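Local coordinates for protein amidohydrolase (Thermotoga maritima, PDB 3OOQ) that belongs to the amidohydrolase family and may hydrolyse cyclic amide bonds, perhaps as an allantoinase, though its substrate remains uncertain, at residues P222-A236 with F245-I258. Residues are numbered along the deposited sequence; the frame is centred on the assembly and turned at random.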
loop_
_atom_site.group_PDB
_atom_site.type_symbol
_atom_site.label_atom_id
_atom_site.label_comp_id
_atom_site.label_asym_id
_atom_site.label_seq_id
_atom_site.Cartn_x
_atom_site.Cartn_y
_atom_site.Cartn_z
ATOM N N PRO F 222 8.192 -24.126 34.331
ATOM C CA PRO F 222 7.113 -24.653 33.510
ATOM C C PRO F 222 6.832 -23.820 32.248
ATOM O O PRO F 222 7.129 -22.624 32.204
ATOM C CB PRO F 222 5.893 -24.550 34.430
ATOM C CG PRO F 222 6.213 -23.383 35.342
ATOM C CD PRO F 222 7.696 -23.454 35.552
ATOM N N ALA F 223 6.229 -24.479 31.257
ATOM C CA ALA F 223 5.507 -23.807 30.197
ATOM C C ALA F 223 4.195 -23.269 30.772
ATOM O O ALA F 223 3.487 -23.964 31.520
ATOM C CB ALA F 223 5.217 -24.771 29.052
ATOM N N ARG F 224 3.875 -22.037 30.403
ATOM C CA ARG F 224 2.612 -21.445 30.764
ATOM C C ARG F 224 1.826 -21.296 29.470
ATOM O O ARG F 224 2.122 -20.412 28.663
ATOM C CB ARG F 224 2.850 -20.111 31.488
ATOM C CG ARG F 224 3.695 -20.211 32.792
ATOM C CD ARG F 224 3.021 -21.072 33.882
ATOM N NE ARG F 224 1.711 -20.502 34.226
ATOM C CZ ARG F 224 1.473 -19.672 35.239
ATOM N NH1 ARG F 224 2.445 -19.332 36.078
ATOM N NH2 ARG F 224 0.256 -19.171 35.415
HETATM N N MSE F 225 0.825 -22.159 29.277
HETATM C CA MSE F 225 0.222 -22.378 27.960
HETATM C C MSE F 225 -1.205 -21.876 27.837
HETATM O O MSE F 225 -2.135 -22.483 28.373
HETATM C CB MSE F 225 0.318 -23.859 27.573
HETATM C CG MSE F 225 1.758 -24.288 27.440
HETATM SE SE MSE F 225 1.999 -26.185 27.129
HETATM C CE MSE F 225 2.664 -26.066 25.310
ATOM N N HIS F 226 -1.346 -20.757 27.126
ATOM C CA HIS F 226 -2.617 -20.053 26.917
ATOM C C HIS F 226 -3.477 -20.884 25.963
ATOM O O HIS F 226 -3.066 -21.121 24.822
ATOM C CB HIS F 226 -2.310 -18.644 26.328
ATOM C CG HIS F 226 -3.489 -17.919 25.743
ATOM N ND1 HIS F 226 -4.082 -18.273 24.538
ATOM C CD2 HIS F 226 -4.157 -16.823 26.176
ATOM C CE1 HIS F 226 -5.072 -17.436 24.269
ATOM N NE2 HIS F 226 -5.146 -16.552 25.255
ATOM N N ALA F 227 -4.648 -21.321 26.428
ATOM C CA ALA F 227 -5.591 -22.087 25.604
ATOM C C ALA F 227 -7.017 -22.008 26.117
ATOM O O ALA F 227 -7.259 -22.148 27.317
ATOM C CB ALA F 227 -5.168 -23.571 25.491
ATOM N N HIS F 228 -7.965 -21.824 25.200
ATOM C CA HIS F 228 -9.372 -21.682 25.566
ATOM C C HIS F 228 -10.168 -22.898 25.143
ATOM O O HIS F 228 -10.744 -23.574 25.982
ATOM C CB HIS F 228 -9.977 -20.407 24.947
ATOM C CG HIS F 228 -9.417 -19.139 25.506
ATOM N ND1 HIS F 228 -9.745 -18.671 26.762
ATOM C CD2 HIS F 228 -8.543 -18.240 24.985
ATOM C CE1 HIS F 228 -9.101 -17.537 26.992
ATOM N NE2 HIS F 228 -8.362 -17.255 25.930
ATOM N N ARG F 229 -10.203 -23.164 23.834
ATOM C CA ARG F 229 -10.994 -24.259 23.297
ATOM C C ARG F 229 -10.412 -25.615 23.729
ATOM O O ARG F 229 -9.203 -25.756 23.859
ATOM C CB ARG F 229 -11.103 -24.135 21.770
ATOM C CG ARG F 229 -12.371 -24.756 21.193
ATOM C CD ARG F 229 -12.546 -24.393 19.716
ATOM N NE ARG F 229 -11.527 -25.045 18.899
ATOM C CZ ARG F 229 -11.398 -24.911 17.584
ATOM N NH1 ARG F 229 -12.239 -24.128 16.901
ATOM N NH2 ARG F 229 -10.427 -25.566 16.947
ATOM N N ALA F 230 -11.272 -26.604 23.975
ATOM C CA ALA F 230 -10.828 -27.883 24.561
ATOM C C ALA F 230 -9.699 -28.541 23.745
ATOM O O ALA F 230 -8.732 -29.066 24.320
ATOM C CB ALA F 230 -12.030 -28.870 24.743
ATOM N N ASP F 231 -9.826 -28.504 22.418
ATOM C CA ASP F 231 -8.811 -29.086 21.541
ATOM C C ASP F 231 -7.435 -28.404 21.645
ATOM O O ASP F 231 -6.415 -29.086 21.557
ATOM C CB ASP F 231 -9.280 -29.176 20.068
ATOM C CG ASP F 231 -9.647 -27.813 19.463
ATOM O OD1 ASP F 231 -10.191 -26.958 20.168
ATOM O OD2 ASP F 231 -9.393 -27.589 18.266
ATOM N N ASP F 232 -7.418 -27.078 21.819
ATOM C CA ASP F 232 -6.150 -26.349 22.002
ATOM C C ASP F 232 -5.485 -26.695 23.322
ATOM O O ASP F 232 -4.260 -26.772 23.377
ATOM C CB ASP F 232 -6.339 -24.835 21.941
ATOM C CG ASP F 232 -6.663 -24.336 20.537
ATOM O OD1 ASP F 232 -6.007 -24.780 19.568
ATOM O OD2 ASP F 232 -7.616 -23.540 20.426
ATOM N N ILE F 233 -6.280 -26.868 24.384
ATOM C CA ILE F 233 -5.753 -27.355 25.674
ATOM C C ILE F 233 -5.088 -28.720 25.504
ATOM O O ILE F 233 -3.985 -28.951 25.979
ATOM C CB ILE F 233 -6.859 -27.432 26.772
ATOM C CG1 ILE F 233 -7.518 -26.063 27.018
ATOM C CG2 ILE F 233 -6.283 -27.960 28.082
ATOM C CD1 ILE F 233 -8.929 -26.159 27.685
ATOM N N LEU F 234 -5.745 -29.617 24.787
ATOM C CA LEU F 234 -5.219 -30.976 24.579
ATOM C C LEU F 234 -3.969 -30.957 23.698
ATOM O O LEU F 234 -3.051 -31.715 23.932
ATOM C CB LEU F 234 -6.287 -31.894 23.981
ATOM C CG LEU F 234 -7.485 -32.176 24.893
ATOM C CD1 LEU F 234 -8.660 -32.686 24.057
ATOM C CD2 LEU F 234 -7.122 -33.192 25.981
ATOM N N THR F 235 -3.938 -30.062 22.712
ATOM C CA THR F 235 -2.742 -29.885 21.868
ATOM C C THR F 235 -1.567 -29.413 22.723
ATOM O O THR F 235 -0.456 -29.917 22.600
ATOM C CB THR F 235 -3.005 -28.850 20.726
ATOM O OG1 THR F 235 -3.991 -29.370 19.845
ATOM C CG2 THR F 235 -1.736 -28.571 19.904
ATOM N N ALA F 236 -1.816 -28.426 23.585
ATOM C CA ALA F 236 -0.788 -27.950 24.503
ATOM C C ALA F 236 -0.213 -29.119 25.331
ATOM O O ALA F 236 1.011 -29.268 25.462
ATOM C CB ALA F 236 -1.362 -26.872 25.404
ATOM N N PHE F 245 8.109 -31.690 29.082
ATOM C CA PHE F 245 8.185 -30.537 29.984
ATOM C C PHE F 245 6.940 -30.351 30.864
ATOM O O PHE F 245 5.878 -30.920 30.587
ATOM C CB PHE F 245 8.604 -29.245 29.252
ATOM C CG PHE F 245 7.706 -28.837 28.092
ATOM C CD1 PHE F 245 6.516 -28.144 28.311
ATOM C CD2 PHE F 245 8.098 -29.067 26.778
ATOM C CE1 PHE F 245 5.736 -27.714 27.254
ATOM C CE2 PHE F 245 7.309 -28.634 25.708
ATOM C CZ PHE F 245 6.134 -27.961 25.951
ATOM N N ASN F 246 7.091 -29.577 31.938
ATOM C CA ASN F 246 5.974 -29.227 32.814
ATOM C C ASN F 246 5.134 -28.116 32.240
ATOM O O ASN F 246 5.666 -27.193 31.634
ATOM C CB ASN F 246 6.476 -28.798 34.193
ATOM C CG ASN F 246 7.170 -29.928 34.928
ATOM O OD1 ASN F 246 6.744 -31.047 34.832
ATOM N ND2 ASN F 246 8.250 -29.627 35.641
ATOM N N LEU F 247 3.827 -28.192 32.464
ATOM C CA LEU F 247 2.934 -27.155 31.974
ATOM C C LEU F 247 1.906 -26.710 32.975
ATOM O O LEU F 247 1.526 -27.446 33.888
ATOM C CB LEU F 247 2.233 -27.573 30.658
ATOM C CG LEU F 247 0.943 -28.413 30.666
ATOM C CD1 LEU F 247 0.085 -28.149 29.458
ATOM C CD2 LEU F 247 1.277 -29.889 30.714
ATOM N N VAL F 248 1.448 -25.488 32.760
ATOM C CA VAL F 248 0.261 -24.944 33.371
ATOM C C VAL F 248 -0.611 -24.480 32.204
ATOM O O VAL F 248 -0.113 -23.933 31.225
ATOM C CB VAL F 248 0.623 -23.729 34.290
ATOM C CG1 VAL F 248 -0.607 -23.086 34.873
ATOM C CG2 VAL F 248 1.596 -24.153 35.429
ATOM N N ILE F 249 -1.912 -24.710 32.297
ATOM C CA ILE F 249 -2.845 -24.183 31.310
ATOM C C ILE F 249 -3.360 -22.822 31.777
ATOM O O ILE F 249 -3.827 -22.703 32.920
ATOM C CB ILE F 249 -4.027 -25.139 31.125
ATOM C CG1 ILE F 249 -3.562 -26.508 30.582
ATOM C CG2 ILE F 249 -5.079 -24.516 30.232
ATOM C CD1 ILE F 249 -3.132 -26.482 29.087
ATOM N N GLU F 250 -3.250 -21.804 30.921
ATOM C CA GLU F 250 -3.762 -20.468 31.228
ATOM C C GLU F 250 -5.145 -20.289 30.620
ATOM O O GLU F 250 -5.368 -20.650 29.461
ATOM C CB GLU F 250 -2.846 -19.360 30.685
ATOM C CG GLU F 250 -1.360 -19.580 30.817
ATOM C CD GLU F 250 -0.923 -19.866 32.247
ATOM O OE1 GLU F 250 -0.059 -20.750 32.406
ATOM O OE2 GLU F 250 -1.445 -19.226 33.202
ATOM N N HIS F 251 -6.046 -19.693 31.402
ATOM C CA HIS F 251 -7.474 -19.500 31.065
ATOM C C HIS F 251 -8.256 -20.822 31.079
ATOM O O HIS F 251 -9.176 -20.987 31.890
ATOM C CB HIS F 251 -7.681 -18.752 29.748
ATOM C CG HIS F 251 -6.761 -17.586 29.560
ATOM N ND1 HIS F 251 -6.841 -16.443 30.328
ATOM C CD2 HIS F 251 -5.743 -17.384 28.686
ATOM C CE1 HIS F 251 -5.906 -15.588 29.940
ATOM N NE2 HIS F 251 -5.231 -16.131 28.942
ATOM N N GLY F 252 -7.905 -21.742 30.178
ATOM C CA GLY F 252 -8.530 -23.073 30.142
ATOM C C GLY F 252 -10.048 -22.991 30.117
ATOM O O GLY F 252 -10.742 -23.741 30.805
ATOM N N THR F 253 -10.552 -22.076 29.300
ATOM C CA THR F 253 -11.979 -21.772 29.225
ATOM C C THR F 253 -12.867 -23.025 29.134
ATOM O O THR F 253 -13.884 -23.099 29.820
ATOM C CB THR F 253 -12.235 -20.795 28.060
ATOM O OG1 THR F 253 -11.615 -19.547 28.379
ATOM C CG2 THR F 253 -13.717 -20.555 27.833
ATOM N N GLU F 254 -12.459 -24.007 28.319
ATOM C CA GLU F 254 -13.213 -25.247 28.158
ATOM C C GLU F 254 -12.613 -26.441 28.895
ATOM O O GLU F 254 -12.960 -27.590 28.592
ATOM C CB GLU F 254 -13.397 -25.569 26.666
ATOM C CG GLU F 254 -14.208 -24.519 25.930
ATOM C CD GLU F 254 -14.650 -24.963 24.552
ATOM O OE1 GLU F 254 -14.096 -25.950 24.010
ATOM O OE2 GLU F 254 -15.579 -24.318 24.020
ATOM N N ALA F 255 -11.732 -26.174 29.869
ATOM C CA ALA F 255 -11.100 -27.231 30.676
ATOM C C ALA F 255 -12.142 -28.131 31.352
ATOM O O ALA F 255 -11.905 -29.328 31.550
ATOM C CB ALA F 255 -10.133 -26.634 31.721
ATOM N N TYR F 256 -13.303 -27.555 31.667
ATOM C CA TYR F 256 -14.367 -28.301 32.317
ATOM C C TYR F 256 -14.889 -29.459 31.457
ATOM O O TYR F 256 -15.398 -30.451 31.983
ATOM C CB TYR F 256 -15.496 -27.367 32.767
ATOM C CG TYR F 256 -16.361 -26.800 31.653
ATOM C CD1 TYR F 256 -17.449 -27.522 31.141
ATOM C CD2 TYR F 256 -16.110 -25.526 31.133
ATOM C CE1 TYR F 256 -18.250 -26.990 30.120
ATOM C CE2 TYR F 256 -16.909 -24.984 30.122
ATOM C CZ TYR F 256 -17.969 -25.718 29.619
ATOM O OH TYR F 256 -18.759 -25.167 28.624
ATOM N N LYS F 257 -14.747 -29.347 30.139
ATOM C CA LYS F 257 -15.168 -30.415 29.250
ATOM C C LYS F 257 -14.200 -31.595 29.308
ATOM O O LYS F 257 -14.555 -32.697 28.944
ATOM C CB LYS F 257 -15.318 -29.904 27.811
ATOM C CG LYS F 257 -16.281 -28.741 27.662
ATOM C CD LYS F 257 -16.355 -28.239 26.231
ATOM C CE LYS F 257 -17.475 -27.224 26.092
ATOM N NZ LYS F 257 -17.553 -26.646 24.715
ATOM N N ILE F 258 -12.984 -31.379 29.787
ATOM C CA ILE F 258 -11.993 -32.455 29.815
ATOM C C ILE F 258 -11.331 -32.547 31.176
ATOM O O ILE F 258 -10.161 -32.925 31.295
ATOM C CB ILE F 258 -10.924 -32.256 28.705
ATOM C CG1 ILE F 258 -10.273 -30.879 28.847
ATOM C CG2 ILE F 258 -11.565 -32.431 27.315
ATOM C CD1 ILE F 258 -8.956 -30.697 28.094
#
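Strands 223-227 and 247-249 are the two parallel arms of a beta-alpha-beta crossover in the TIM-barrel fold of the amidohydrolase family; their axes approach to 4.7 Å at 27°. The register, Ala223 beside Leu247 through His226 beside Glu250, is fixed by backbone bonds, among them Met225 N to Val248 O (2.8 Å, nearly straight at the hydrogen).

On the face carrying Arg224, Val248 and Glu250, the guanidinium grips the carboxylate side-on: Arg224 NE reaches Glu250 OE1 at 2.6 Å and Arg224 NH2 reaches Glu250 OE2 at 2.8 Å. Both oxygens are met on their syn sides, although the two planes are 41° apart. Bends at chi2 and chi3 fold the arginine back alongside Val248, whose CB lies 3.4 Å from Arg224 NE. Because Arg224 NH2 also donates to Ala62 O, a methionine here would probably leave the buried Glu250 carboxylate without its countercharge and that carbonyl without this donor.

Past the strand ends, the His228 and His251 rings are nearly parallel (18°) but slid apart, barely overlapping. His228 ND1 pairs with Thr253 OG1 at 2.6 Å, near the imidazole plane. Glu254 OE1 accepts from Ala230 N, in the first turn of helix 230-243, and also from Gln100 of the second subunit.

On the other face, which carries Met225, Leu247 and Ile249, Ile233 CG2 meets Ile249 CD1 at 3.6 Å, while Ile258 CD1 sits against Ile233 and Leu234; Met225 SE lies at the edge of the Phe245 ring, a Met-aromatic contact. Helix 230-243, whose 230-236 part runs antiparallel to strand 247-249, the axes 9.8 Å apart at their closest, thus covers this apolar face, strand 143-153 flanks 223-227 in the sheet, and Val270 of strand 269-271 packs against Arg224, Val248 and Glu250.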